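Local coordinates for protein phosphoserine aminotransferase SerC (Cytophaga hutchinsonii ATCC 33406, PDB 3FFR) that probably catalyses the pyridoxal-phosphate-dependent transamination that links 3-phosphohydroxypyruvate and glutamate to phosphoserine and 2-oxoglutarate in serine biosynthesis, at residues K84-V90 with E108-A114; T271-L277 with N341-L347; N4-P10 with D322-G326; E14-V19 with F193-A197. One frame throughout, in Å; residues are numbered along the deposited sequence.

Contact 1 (K84-V90 with E108-A114)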
loop_
_atom_site.group_PDB
_atom_site.type_symbol
_atom_site.label_atom_id
_atom_site.label_comp_id
_atom_site.label_asym_id
_atom_site.label_seq_id
_atom_site.Cartn_x
_atom_site.Cartn_y
_atom_site.Cartn_z
ATOM N N LYS A 84 20.492 -12.594 12.686
ATOM C CA LYS A 84 20.415 -12.767 14.138
ATOM C C LYS A 84 20.228 -11.502 14.970
ATOM O O LYS A 84 19.342 -11.429 15.823
ATOM C CB LYS A 84 21.695 -13.473 14.607
ATOM C CG LYS A 84 21.918 -14.830 13.947
ATOM C CD LYS A 84 23.151 -15.546 14.430
ATOM C CE LYS A 84 23.269 -16.898 13.751
ATOM N NZ LYS A 84 21.991 -17.680 13.909
ATOM N N LYS A 85 21.080 -10.507 14.717
ATOM C CA LYS A 85 21.115 -9.301 15.554
ATOM C C LYS A 85 21.163 -7.969 14.856
ATOM O O LYS A 85 21.861 -7.771 13.872
ATOM C CB LYS A 85 22.361 -9.352 16.459
ATOM C CG LYS A 85 22.542 -10.620 17.322
ATOM C CD LYS A 85 23.599 -10.428 18.396
ATOM C CE LYS A 85 23.751 -11.679 19.229
ATOM N NZ LYS A 85 24.692 -11.472 20.374
ATOM N N SER A 86 20.376 -7.059 15.407
ATOM C CA SER A 86 20.384 -5.682 14.971
ATOM C C SER A 86 20.720 -4.770 16.150
ATOM O O SER A 86 20.740 -5.183 17.301
ATOM C CB SER A 86 19.020 -5.305 14.418
ATOM O OG SER A 86 18.032 -5.464 15.417
ATOM N N PHE A 87 20.973 -3.515 15.823
ATOM C CA PHE A 87 21.275 -2.460 16.833
ATOM C C PHE A 87 20.399 -1.268 16.505
ATOM O O PHE A 87 20.336 -0.839 15.339
ATOM C CB PHE A 87 22.762 -2.092 16.763
ATOM C CG PHE A 87 23.160 -0.912 17.614
ATOM C CD1 PHE A 87 23.007 0.381 17.151
ATOM C CD2 PHE A 87 23.710 -1.109 18.855
ATOM C CE1 PHE A 87 23.359 1.442 17.933
ATOM C CE2 PHE A 87 24.089 -0.027 19.646
ATOM C CZ PHE A 87 23.901 1.233 19.194
ATOM N N HIS A 88 19.725 -0.732 17.528
ATOM C CA HIS A 88 18.825 0.393 17.350
ATOM C C HIS A 88 19.051 1.517 18.350
ATOM O O HIS A 88 19.180 1.264 19.521
ATOM C CB HIS A 88 17.358 -0.076 17.564
ATOM C CG HIS A 88 16.917 -1.175 16.644
ATOM N ND1 HIS A 88 15.975 -0.982 15.649
ATOM C CD2 HIS A 88 17.290 -2.473 16.572
ATOM C CE1 HIS A 88 15.821 -2.122 14.982
ATOM N NE2 HIS A 88 16.599 -3.043 15.526
ATOM N N CYS A 89 19.059 2.745 17.843
ATOM C CA CYS A 89 18.993 3.944 18.704
ATOM C C CYS A 89 17.519 4.238 18.941
ATOM O O CYS A 89 16.773 4.497 17.990
ATOM C CB CYS A 89 19.671 5.163 18.057
ATOM S SG CYS A 89 21.477 5.097 18.188
ATOM N N VAL A 90 17.110 4.192 20.201
ATOM C CA VAL A 90 15.699 4.364 20.583
ATOM C C VAL A 90 15.506 5.553 21.507
ATOM O O VAL A 90 16.130 5.612 22.575
ATOM C CB VAL A 90 15.168 3.072 21.270
ATOM C CG1 VAL A 90 13.738 3.281 21.840
ATOM C CG2 VAL A 90 15.227 1.880 20.278
ATOM N N GLU A 108 17.350 -10.822 17.754
ATOM C CA GLU A 108 17.829 -10.215 18.998
ATOM C C GLU A 108 18.360 -8.823 18.679
ATOM O O GLU A 108 19.287 -8.654 17.895
ATOM C CB GLU A 108 18.939 -11.041 19.617
ATOM C CG GLU A 108 18.524 -12.416 20.043
ATOM C CD GLU A 108 19.688 -13.233 20.622
ATOM O OE1 GLU A 108 20.716 -12.646 21.003
ATOM O OE2 GLU A 108 19.556 -14.472 20.679
ATOM N N ALA A 109 17.805 -7.827 19.338
ATOM C CA ALA A 109 18.203 -6.438 19.086
ATOM C C ALA A 109 18.886 -5.758 20.265
ATOM O O ALA A 109 18.425 -5.830 21.401
ATOM C CB ALA A 109 16.947 -5.609 18.679
ATOM N N TYR A 110 20.000 -5.104 19.968
ATOM C CA TYR A 110 20.646 -4.210 20.924
ATOM C C TYR A 110 19.914 -2.896 20.883
ATOM O O TYR A 110 19.468 -2.449 19.828
ATOM C CB TYR A 110 22.103 -3.953 20.567
ATOM C CG TYR A 110 23.015 -5.170 20.588
ATOM C CD1 TYR A 110 23.423 -5.722 21.802
ATOM C CD2 TYR A 110 23.542 -5.705 19.423
ATOM C CE1 TYR A 110 24.268 -6.812 21.847
ATOM C CE2 TYR A 110 24.392 -6.791 19.461
ATOM C CZ TYR A 110 24.760 -7.331 20.670
ATOM O OH TYR A 110 25.619 -8.412 20.697
ATOM N N LYS A 111 19.816 -2.266 22.043
ATOM C CA LYS A 111 19.177 -0.982 22.161
ATOM C C LYS A 111 20.050 0.031 22.884
ATOM O O LYS A 111 20.522 -0.232 23.999
ATOM C CB LYS A 111 17.849 -1.132 22.927
ATOM C CG LYS A 111 17.164 0.163 23.168
ATOM C CD LYS A 111 15.742 0.024 23.697
ATOM C CE LYS A 111 15.655 -0.851 24.938
ATOM N NZ LYS A 111 14.368 -0.602 25.660
ATOM N N GLU A 112 20.309 1.137 22.199
ATOM C CA GLU A 112 20.957 2.311 22.770
ATOM C C GLU A 112 19.813 3.287 22.998
ATOM O O GLU A 112 19.194 3.786 22.043
ATOM C CB GLU A 112 21.988 2.913 21.828
ATOM C CG GLU A 112 22.738 4.088 22.408
ATOM C CD GLU A 112 23.739 3.702 23.473
ATOM O OE1 GLU A 112 24.203 2.547 23.483
ATOM O OE2 GLU A 112 24.094 4.583 24.271
ATOM N N GLU A 113 19.519 3.581 24.261
ATOM C CA GLU A 113 18.305 4.399 24.561
ATOM C C GLU A 113 18.553 5.740 25.169
ATOM O O GLU A 113 19.484 5.915 25.951
ATOM C CB GLU A 113 17.377 3.578 25.493
ATOM C CG GLU A 113 15.996 4.195 25.670
ATOM C CD GLU A 113 14.949 3.227 26.221
ATOM O OE1 GLU A 113 15.291 2.089 26.581
ATOM O OE2 GLU A 113 13.768 3.617 26.283
ATOM N N ALA A 114 17.765 6.710 24.725
ATOM C CA ALA A 114 17.745 8.041 25.345
ATOM C C ALA A 114 16.302 8.303 25.760
ATOM O O ALA A 114 15.354 7.800 25.166
ATOM C CB ALA A 114 18.217 9.129 24.377
HETATM O O HOH W 1 22.763 -10.197 21.900
#

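Contact 2 (T271-L277 with N341-L347)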
loop_
_atom_site.group_PDB
_atom_site.type_symbol
_atom_site.label_atom_id
_atom_site.label_comp_id
_atom_site.label_asym_id
_atom_site.label_seq_id
_atom_site.Cartn_x
_atom_site.Cartn_y
_atom_site.Cartn_z
ATOM N N THR A 271 12.757 25.842 4.562
ATOM C CA THR A 271 12.461 25.103 5.794
ATOM C C THR A 271 13.057 25.856 7.012
ATOM O O THR A 271 12.406 26.098 8.025
ATOM C CB THR A 271 13.016 23.646 5.696
ATOM O OG1 THR A 271 12.311 22.930 4.647
ATOM C CG2 THR A 271 12.932 22.916 7.053
ATOM N N GLU A 272 14.295 26.259 6.864
ATOM C CA GLU A 272 15.025 26.966 7.942
ATOM C C GLU A 272 14.412 28.328 8.254
ATOM O O GLU A 272 14.301 28.739 9.412
ATOM C CB GLU A 272 16.497 27.091 7.586
ATOM C CG GLU A 272 17.208 25.775 7.735
ATOM C CD GLU A 272 18.476 25.627 6.958
ATOM O OE1 GLU A 272 18.882 26.571 6.224
ATOM O OE2 GLU A 272 19.078 24.540 7.094
ATOM N N GLU A 273 13.965 29.020 7.225
ATOM C CA GLU A 273 13.365 30.342 7.431
ATOM C C GLU A 273 12.047 30.254 8.229
ATOM O O GLU A 273 11.761 31.083 9.102
ATOM C CB GLU A 273 13.122 30.999 6.080
ATOM C CG GLU A 273 12.613 32.375 6.163
ATOM C CD GLU A 273 12.453 32.996 4.797
ATOM O OE1 GLU A 273 12.408 32.221 3.791
ATOM O OE2 GLU A 273 12.331 34.246 4.759
ATOM N N LYS A 274 11.245 29.244 7.903
ATOM C CA LYS A 274 9.992 28.993 8.630
ATOM C C LYS A 274 10.246 28.551 10.062
ATOM O O LYS A 274 9.574 28.994 10.999
ATOM C CB LYS A 274 9.129 27.938 7.934
ATOM C CG LYS A 274 8.466 28.449 6.675
ATOM C CD LYS A 274 7.696 27.368 5.969
ATOM C CE LYS A 274 8.600 26.487 5.129
ATOM N NZ LYS A 274 7.984 25.131 4.856
ATOM N N ALA A 275 11.245 27.699 10.236
ATOM C CA ALA A 275 11.580 27.192 11.585
ATOM C C ALA A 275 12.015 28.367 12.473
ATOM O O ALA A 275 11.662 28.461 13.653
ATOM C CB ALA A 275 12.696 26.104 11.514
ATOM N N ALA A 276 12.749 29.288 11.863
ATOM C CA ALA A 276 13.275 30.441 12.601
ATOM C C ALA A 276 12.126 31.331 13.092
ATOM O O ALA A 276 12.154 31.874 14.210
ATOM C CB ALA A 276 14.285 31.217 11.745
ATOM N N LEU A 277 11.114 31.484 12.265
ATOM C CA LEU A 277 9.931 32.292 12.640
ATOM C C LEU A 277 9.256 31.704 13.875
ATOM O O LEU A 277 8.929 32.403 14.844
ATOM C CB LEU A 277 8.884 32.351 11.525
ATOM C CG LEU A 277 9.072 33.280 10.349
ATOM C CD1 LEU A 277 7.833 33.170 9.423
ATOM C CD2 LEU A 277 9.258 34.733 10.851
ATOM N N ASN A 341 6.457 21.592 9.789
ATOM C CA ASN A 341 7.075 22.601 8.922
ATOM C C ASN A 341 7.626 21.867 7.719
ATOM O O ASN A 341 8.798 21.528 7.654
ATOM C CB ASN A 341 8.194 23.356 9.660
ATOM C CG ASN A 341 9.052 24.238 8.729
ATOM O OD1 ASN A 341 8.570 24.763 7.693
ATOM N ND2 ASN A 341 10.311 24.418 9.097
ATOM N N PHE A 342 6.715 21.578 6.798
ATOM C CA PHE A 342 7.002 20.778 5.594
ATOM C C PHE A 342 7.013 21.676 4.330
ATOM O O PHE A 342 6.489 22.817 4.375
ATOM C CB PHE A 342 5.960 19.673 5.420
ATOM C CG PHE A 342 5.882 18.678 6.571
ATOM C CD1 PHE A 342 6.939 18.499 7.418
ATOM C CD2 PHE A 342 4.772 17.842 6.706
ATOM C CE1 PHE A 342 6.893 17.560 8.429
ATOM C CE2 PHE A 342 4.726 16.895 7.701
ATOM C CZ PHE A 342 5.810 16.769 8.569
ATOM N N PRO A 343 7.552 21.166 3.197
ATOM C CA PRO A 343 7.579 22.022 1.993
ATOM C C PRO A 343 6.222 22.550 1.596
ATOM O O PRO A 343 6.125 23.641 1.018
ATOM C CB PRO A 343 8.202 21.108 0.934
ATOM C CG PRO A 343 9.179 20.266 1.768
ATOM C CD PRO A 343 8.405 19.971 3.028
ATOM N N ALA A 344 5.179 21.796 1.929
ATOM C CA ALA A 344 3.779 22.180 1.599
ATOM C C ALA A 344 3.324 23.409 2.314
ATOM O O ALA A 344 2.361 24.071 1.896
ATOM C CB ALA A 344 2.794 21.048 1.912
ATOM N N HIS A 345 3.994 23.699 3.419
ATOM C CA HIS A 345 3.650 24.888 4.228
ATOM C C HIS A 345 4.471 26.067 3.742
ATOM O O HIS A 345 5.692 26.005 3.697
ATOM C CB HIS A 345 3.935 24.628 5.715
ATOM C CG HIS A 345 3.205 23.438 6.258
ATOM N ND1 HIS A 345 3.837 22.255 6.574
ATOM C CD2 HIS A 345 1.889 23.247 6.522
ATOM C CE1 HIS A 345 2.933 21.377 6.986
ATOM N NE2 HIS A 345 1.745 21.953 6.964
ATOM N N SER A 346 3.796 27.127 3.323
ATOM C CA SER A 346 4.510 28.303 2.838
ATOM C C SER A 346 4.899 29.224 3.967
ATOM O O SER A 346 4.362 29.180 5.078
ATOM C CB SER A 346 3.661 29.113 1.871
ATOM O OG SER A 346 2.530 29.640 2.556
ATOM N N LEU A 347 5.826 30.089 3.622
ATOM C CA LEU A 347 6.309 31.120 4.536
ATOM C C LEU A 347 5.131 31.968 5.003
ATOM O O LEU A 347 5.003 32.290 6.193
ATOM C CB LEU A 347 7.348 31.991 3.846
ATOM C CG LEU A 347 7.992 33.090 4.709
ATOM C CD1 LEU A 347 8.716 32.469 5.892
ATOM C CD2 LEU A 347 8.955 33.929 3.864
HETATM O O HOH W 2 10.430 20.996 5.522
#

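Contact 3 (N4-P10 with D322-G326)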
loop_
_atom_site.group_PDB
_atom_site.type_symbol
_atom_site.label_atom_id
_atom_site.label_comp_id
_atom_site.label_asym_id
_atom_site.label_seq_id
_atom_site.Cartn_x
_atom_site.Cartn_y
_atom_site.Cartn_z
ATOM N N ASN A 4 -11.220 24.373 4.340
ATOM C CA ASN A 4 -10.278 25.450 4.113
ATOM C C ASN A 4 -9.182 25.571 5.175
ATOM O O ASN A 4 -8.348 26.457 5.129
ATOM C CB ASN A 4 -11.037 26.766 4.017
ATOM C CG ASN A 4 -11.925 26.806 2.793
ATOM O OD1 ASN A 4 -11.557 26.270 1.742
ATOM N ND2 ASN A 4 -13.096 27.417 2.919
ATOM N N LYS A 5 -9.219 24.657 6.119
ATOM C CA LYS A 5 -8.278 24.652 7.214
ATOM C C LYS A 5 -6.888 24.203 6.746
ATOM O O LYS A 5 -6.755 23.251 5.962
ATOM C CB LYS A 5 -8.786 23.724 8.311
ATOM C CG LYS A 5 -8.007 23.782 9.576
ATOM C CD LYS A 5 -8.341 22.609 10.460
ATOM C CE LYS A 5 -9.572 22.844 11.260
ATOM N NZ LYS A 5 -10.033 21.549 11.837
ATOM N N ILE A 6 -5.866 24.915 7.218
ATOM C CA ILE A 6 -4.471 24.568 6.929
ATOM C C ILE A 6 -3.954 23.759 8.116
ATOM O O ILE A 6 -3.994 24.210 9.270
ATOM C CB ILE A 6 -3.616 25.825 6.683
ATOM C CG1 ILE A 6 -4.260 26.664 5.564
ATOM C CG2 ILE A 6 -2.132 25.465 6.384
ATOM C CD1 ILE A 6 -4.473 25.907 4.247
ATOM N N TYR A 7 -3.447 22.566 7.807
ATOM C CA TYR A 7 -3.017 21.628 8.834
ATOM C C TYR A 7 -1.502 21.586 9.022
ATOM O O TYR A 7 -0.791 21.128 8.143
ATOM C CB TYR A 7 -3.510 20.210 8.449
ATOM C CG TYR A 7 -4.999 19.996 8.493
ATOM C CD1 TYR A 7 -5.835 20.521 7.514
ATOM C CD2 TYR A 7 -5.568 19.227 9.489
ATOM C CE1 TYR A 7 -7.186 20.311 7.552
ATOM C CE2 TYR A 7 -6.913 19.008 9.531
ATOM C CZ TYR A 7 -7.726 19.547 8.566
ATOM O OH TYR A 7 -9.077 19.311 8.620
ATOM N N PHE A 8 -1.041 22.042 10.189
ATOM C CA PHE A 8 0.367 21.959 10.533
ATOM C C PHE A 8 0.576 20.720 11.394
ATOM O O PHE A 8 1.260 20.741 12.423
ATOM C CB PHE A 8 0.823 23.222 11.277
ATOM C CG PHE A 8 0.671 24.486 10.463
ATOM C CD1 PHE A 8 1.698 24.940 9.652
ATOM C CD2 PHE A 8 -0.504 25.220 10.525
ATOM C CE1 PHE A 8 1.583 26.099 8.926
ATOM C CE2 PHE A 8 -0.648 26.379 9.798
ATOM C CZ PHE A 8 0.407 26.829 8.984
ATOM N N THR A 9 -0.003 19.613 10.928
ATOM C CA THR A 9 0.053 18.315 11.604
ATOM C C THR A 9 1.196 17.453 10.995
ATOM O O THR A 9 1.483 17.539 9.808
ATOM C CB THR A 9 -1.285 17.593 11.504
ATOM O OG1 THR A 9 -1.664 17.616 10.129
ATOM C CG2 THR A 9 -2.351 18.298 12.340
ATOM N N PRO A 10 1.856 16.642 11.822
ATOM C CA PRO A 10 3.092 15.993 11.346
ATOM C C PRO A 10 2.999 14.697 10.593
ATOM O O PRO A 10 3.886 13.862 10.705
ATOM C CB PRO A 10 3.901 15.825 12.634
ATOM C CG PRO A 10 2.850 15.607 13.669
ATOM C CD PRO A 10 1.741 16.574 13.289
ATOM N N ASP A 322 -8.759 29.258 10.316
ATOM C CA ASP A 322 -8.488 28.183 9.346
ATOM C C ASP A 322 -7.088 27.588 9.422
ATOM O O ASP A 322 -6.380 27.438 8.408
ATOM C CB ASP A 322 -8.745 28.674 7.932
ATOM C CG ASP A 322 -10.210 28.569 7.552
ATOM O OD1 ASP A 322 -10.882 27.589 7.977
ATOM O OD2 ASP A 322 -10.656 29.451 6.803
HETATM N N MSE A 323 -6.709 27.267 10.645
HETATM C CA MSE A 323 -5.432 26.593 10.921
HETATM C C MSE A 323 -5.574 25.611 12.072
HETATM O O MSE A 323 -6.474 25.717 12.906
HETATM C CB MSE A 323 -4.330 27.601 11.260
HETATM C CG MSE A 323 -4.025 28.574 10.113
HETATM SE SE MSE A 323 -2.606 29.814 10.510
HETATM C CE MSE A 323 -3.528 30.900 11.831
ATOM N N ALA A 324 -4.686 24.627 12.070
ATOM C CA ALA A 324 -4.595 23.655 13.166
ATOM C C ALA A 324 -3.161 23.163 13.306
ATOM O O ALA A 324 -2.440 23.077 12.324
ATOM C CB ALA A 324 -5.535 22.463 12.943
ATOM N N VAL A 325 -2.767 22.898 14.541
ATOM C CA VAL A 325 -1.458 22.311 14.861
ATOM C C VAL A 325 -1.703 20.919 15.449
ATOM O O VAL A 325 -2.809 20.580 15.858
ATOM C CB VAL A 325 -0.642 23.177 15.847
ATOM C CG1 VAL A 325 -0.480 24.577 15.270
ATOM C CG2 VAL A 325 -1.273 23.218 17.228
ATOM N N GLY A 326 -0.661 20.113 15.477
ATOM C CA GLY A 326 -0.782 18.813 16.088
ATOM C C GLY A 326 -0.660 18.896 17.592
ATOM O O GLY A 326 -0.029 19.790 18.147
HETATM O O HOH W 3 -12.944 25.094 6.656
#

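Contact 4 (E14-V19 with F193-A197)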
loop_
_atom_site.group_PDB
_atom_site.type_symbol
_atom_site.label_atom_id
_atom_site.label_comp_id
_atom_site.label_asym_id
_atom_site.label_seq_id
_atom_site.Cartn_x
_atom_site.Cartn_y
_atom_site.Cartn_z
ATOM N N GLU A 14 -0.735 18.837 5.294
ATOM C CA GLU A 14 -1.164 19.648 4.174
ATOM C C GLU A 14 -0.520 19.104 2.871
ATOM O O GLU A 14 0.679 18.838 2.814
ATOM C CB GLU A 14 -0.780 21.111 4.430
ATOM C CG GLU A 14 -1.450 22.142 3.589
ATOM C CD GLU A 14 -2.962 22.242 3.778
ATOM O OE1 GLU A 14 -3.541 21.900 4.846
ATOM O OE2 GLU A 14 -3.567 22.707 2.812
ATOM N N LEU A 15 -1.335 18.898 1.827
ATOM C CA LEU A 15 -0.781 18.412 0.556
ATOM C C LEU A 15 0.060 19.505 -0.114
ATOM O O LEU A 15 -0.204 20.703 -0.011
ATOM C CB LEU A 15 -1.876 17.902 -0.400
ATOM C CG LEU A 15 -2.802 16.835 0.172
ATOM C CD1 LEU A 15 -3.751 16.305 -0.935
ATOM C CD2 LEU A 15 -2.049 15.668 0.784
ATOM N N TYR A 16 1.085 19.056 -0.818
ATOM C CA TYR A 16 1.931 19.944 -1.568
ATOM C C TYR A 16 0.961 20.762 -2.463
ATOM O O TYR A 16 -0.031 20.222 -2.983
ATOM C CB TYR A 16 2.993 19.172 -2.354
ATOM C CG TYR A 16 4.126 20.048 -2.775
ATOM C CD1 TYR A 16 5.162 20.356 -1.884
ATOM C CD2 TYR A 16 4.194 20.569 -4.056
ATOM C CE1 TYR A 16 6.212 21.169 -2.265
ATOM C CE2 TYR A 16 5.245 21.391 -4.432
ATOM C CZ TYR A 16 6.241 21.688 -3.538
ATOM O OH TYR A 16 7.293 22.523 -3.907
ATOM N N PRO A 17 1.231 22.064 -2.644
ATOM C CA PRO A 17 0.220 22.925 -3.260
ATOM C C PRO A 17 -0.178 22.585 -4.683
ATOM O O PRO A 17 -1.263 22.969 -5.151
ATOM C CB PRO A 17 0.837 24.330 -3.164
ATOM C CG PRO A 17 2.263 24.124 -2.970
ATOM C CD PRO A 17 2.415 22.831 -2.213
ATOM N N THR A 18 0.668 21.843 -5.357
ATOM C CA THR A 18 0.375 21.478 -6.758
ATOM C C THR A 18 -0.379 20.170 -6.903
ATOM O O THR A 18 -0.757 19.771 -8.004
ATOM C CB THR A 18 1.672 21.355 -7.560
ATOM O OG1 THR A 18 2.532 20.391 -6.922
ATOM C CG2 THR A 18 2.380 22.715 -7.654
ATOM N N VAL A 19 -0.561 19.477 -5.783
ATOM C CA VAL A 19 -1.155 18.148 -5.829
ATOM C C VAL A 19 -2.528 18.170 -6.438
ATOM O O VAL A 19 -2.876 17.292 -7.244
ATOM C CB VAL A 19 -1.131 17.427 -4.451
ATOM C CG1 VAL A 19 -2.033 16.184 -4.447
ATOM C CG2 VAL A 19 0.307 17.030 -4.088
ATOM N N PHE A 193 6.927 15.077 1.756
ATOM C CA PHE A 193 6.641 15.007 0.308
ATOM C C PHE A 193 5.234 15.487 -0.049
ATOM O O PHE A 193 4.919 15.728 -1.228
ATOM C CB PHE A 193 7.051 13.666 -0.320
ATOM C CG PHE A 193 8.536 13.565 -0.498
ATOM C CD1 PHE A 193 9.135 14.071 -1.630
ATOM C CD2 PHE A 193 9.337 13.007 0.468
ATOM C CE1 PHE A 193 10.510 14.013 -1.796
ATOM C CE2 PHE A 193 10.733 12.932 0.309
ATOM C CZ PHE A 193 11.313 13.434 -0.827
ATOM N N GLY A 194 4.396 15.673 0.977
ATOM C CA GLY A 194 3.097 16.320 0.785
ATOM C C GLY A 194 2.069 15.593 -0.070
ATOM O O GLY A 194 1.263 16.224 -0.800
ATOM N N LEU A 195 2.106 14.263 -0.011
ATOM C CA LEU A 195 1.164 13.445 -0.750
ATOM C C LEU A 195 0.196 12.783 0.210
ATOM O O LEU A 195 0.477 12.672 1.405
ATOM C CB LEU A 195 1.886 12.335 -1.551
ATOM C CG LEU A 195 2.915 12.730 -2.606
ATOM C CD1 LEU A 195 3.243 11.482 -3.499
ATOM C CD2 LEU A 195 2.433 13.899 -3.459
ATOM N N PRO A 196 -0.967 12.307 -0.303
ATOM C CA PRO A 196 -1.765 11.452 0.556
ATOM C C PRO A 196 -0.962 10.202 0.919
ATOM O O PRO A 196 -0.105 9.787 0.179
ATOM C CB PRO A 196 -2.927 11.031 -0.343
ATOM C CG PRO A 196 -3.048 12.121 -1.328
ATOM C CD PRO A 196 -1.586 12.461 -1.632
ATOM N N ALA A 197 -1.244 9.615 2.071
ATOM C CA ALA A 197 -0.563 8.372 2.445
ATOM C C ALA A 197 -0.929 7.260 1.426
ATOM O O ALA A 197 -1.982 7.287 0.781
ATOM C CB ALA A 197 -0.901 7.953 3.898
#

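Contact 1 (K84-V90 with E108-A114)
Strands 85-90 and 108-113, the two strands of a beta-alpha-beta unit bridged by helix 93-104, pair in parallel at the outer edge of the seven-stranded sheet. Seven backbone hydrogen bonds form the ladder, from Glu108 N to Lys84 O (2.8 Å) through to Ala114 N to Val90 O (2.9 Å). On the face of Lys85, Phe87, Tyr110 and Glu112, the extended Lys85 chain passes by the Tyr110 ring and its NZ donates to Tyr110 OH at 3.2 Å; both groups also bind Asp130. A water accepts from Lys85 NZ at 2.8 Å and reaches Glu108 OE1 by a weak bond. Phe87 crosses Tyr110 at about a right angle, with CD2 3.7 Å from Tyr110 CB, while its CZ touches Glu112 CB at the same distance. The other face turns to helix 93-104. There Ser86 OG lies in the His88 ring plane, hydrogen-bonded to NE2 at 2.8 Å, and Val90 CG2 rests on Lys111 CG. The chemistry is thus divided: Asp130 probably neutralises Lys85 and links it to Tyr110 of the edge strand, whereas Lys111 finds its counter-charge in Glu113 along its own strand.

Contact 2 (T271-L277 with N341-L347)
Lys274, on helix 264-284, reaches into the connection between strand 336-340 and helix 347-360, joining its own helix to that turn in the smaller, C-terminal part of this aminotransferase fold. Its chain leaves beside the backbone N (chi1 -73°) and bends at chi3 (-81°), which carries CD and CE past Asn341 OD1 and brings NZ to His345 O at 2.7 Å. NZ also makes a weak bond to Asn341 OD1; Phe342 O is close too, but at a poor angle for bonding. These surrounding oxygens probably stabilise the positive charge. Asn341 swings its amide away from its own N (chi1 169°) and toward the helix, and ND2 donates to Thr271 O at 2.9 Å within the amide plane, sharing that carbonyl with Ala275 N. Met300 O takes another bond from ND2, which fixes the amide flip. Within the type I turn from Phe342 to His345, Phe342 N donates to His345 ND1 in the ring plane; NE2 bonds Tyr7 O, and the ring stacks on Phe8. Farther along, Leu347 spreads its methyls, CD1 against Leu277 CD1 (3.7 Å) and CD2 beside the Glu273 carboxylate. Beside Thr271, one water donates to Asn341 O at 2.7 Å and sits 2.8 Å from Thr271 OG1.

Contact 3 (N4-P10 with D322-G326)
Phe8 N donates to Ala324 O at 2.8 Å, nearly in line with the carbonyl bond, and the same oxygen lies at the edge of the Phe8 ring, 3.4 Å from CD2. Two further backbone bonds complete the short parallel ladder between strands 6-8 and 323-327: Ala324 N to Ile6 O at 2.9 Å and Ile6 N to Asp322 O at 2.8 Å. In the last, the donor stands well above the carbonyl plane, where Asp322 with positive phi leads into the strand. On the face of Ile6, Phe8, Met323 and Val325, the selenomethionine Met323, with CG beside its backbone N (chi1 -62°) and an extended chi2, brings SE to 4.0 Å from Phe8 CE2, an oblique Met-aromatic contact. Helix 347-360 packs over Met323. The face of Tyr7 and Ala324 carries the Lys5 chain, whose CD lies 3.7 Å from Ala324 CB and rests over one face of the Tyr7 ring. On the edge away from 323-326, Tyr7 N bonds Glu14 OE1, and Lys5 O accepts from Lys30 NZ of the second subunit. Past Phe8 the ladder stops although the backbones stay close: Phe8 O and Gly326 N, 3.7 Å apart, make no hydrogen bond. The N-terminal chain thus adds an outermost parallel strand to the five-stranded sheet of the C-terminal part of this fold-type I aminotransferase, at an edge that meets the dimer partner.

Contact 4 (E14-V19 with F193-A197)
Leu15 turns its CG beside the backbone N (chi1 -54°) and the chain then extends to CD1, which leaves the other methyl, CD2, turned onto the peptide between Leu195 and Pro196, 3.7 Å from Pro196 N and 4.0 Å from Pro196 CD. Val19 has CG1 anti to its own N (chi1 167°), leaving CG2 directed at the other loop, 3.5 Å from Gly194 O and 3.8 Å from Leu195 CD2; the side chains of Val19 and Leu195 cross at about a right angle. Amid these contacts runs the one hydrogen bond that joins the two loops. Tyr16 N donates to Gly194 O at 2.8 Å with an N-H...O angle of 168°, in the carbonyl plane and on a lone pair. Leu15 CA and the CB atoms of Leu15 and Tyr16 close in on that same oxygen, so across the two loops it takes one straight N-H, with CH groups packed round it. Gly194 adopts a positive phi, and its bare CA faces the backbone of Leu15 and Tyr16, with Leu15 CA and Gly194 CA 4.4 Å apart. A type I turn from Tyr16 to Val19, closed by Val19 N to Tyr16 O, leads into helix 19-28. Helix 246-262 packs on Val19, Leu195 and Phe193, while Glu14 forms a salt bridge with Lys30 of the second subunit. Since Lys191, which carries the pyridoxal phosphate, lies just ahead of Phe193, this is the N-terminal segment packing against the cofactor-lysine loop of a fold-type I aminotransferase, close to the dimer interface.

Contacts 2, 3 and 4 form one cluster, their centres 13 to 15 Å apart, whereas contact 1 lies 33 to 35 Å from them. Contact 1 belongs to the seven-stranded sheet; contact 3 builds the edge of the five-stranded sheet, and contact 2 joins the turn after its strand 336-340 to helix 264-284. Contact 4 connects the N-terminal segment to the loop between strands 184-188 and 200-205 of the larger sheet. Along the chain, contact 3 spans contacts 1 and 4 and alternates with contact 2. Residues 4-19 therefore tie the C-terminal part to the cofactor-lysine loop, and contacts 3 and 4 both touch the second subunit.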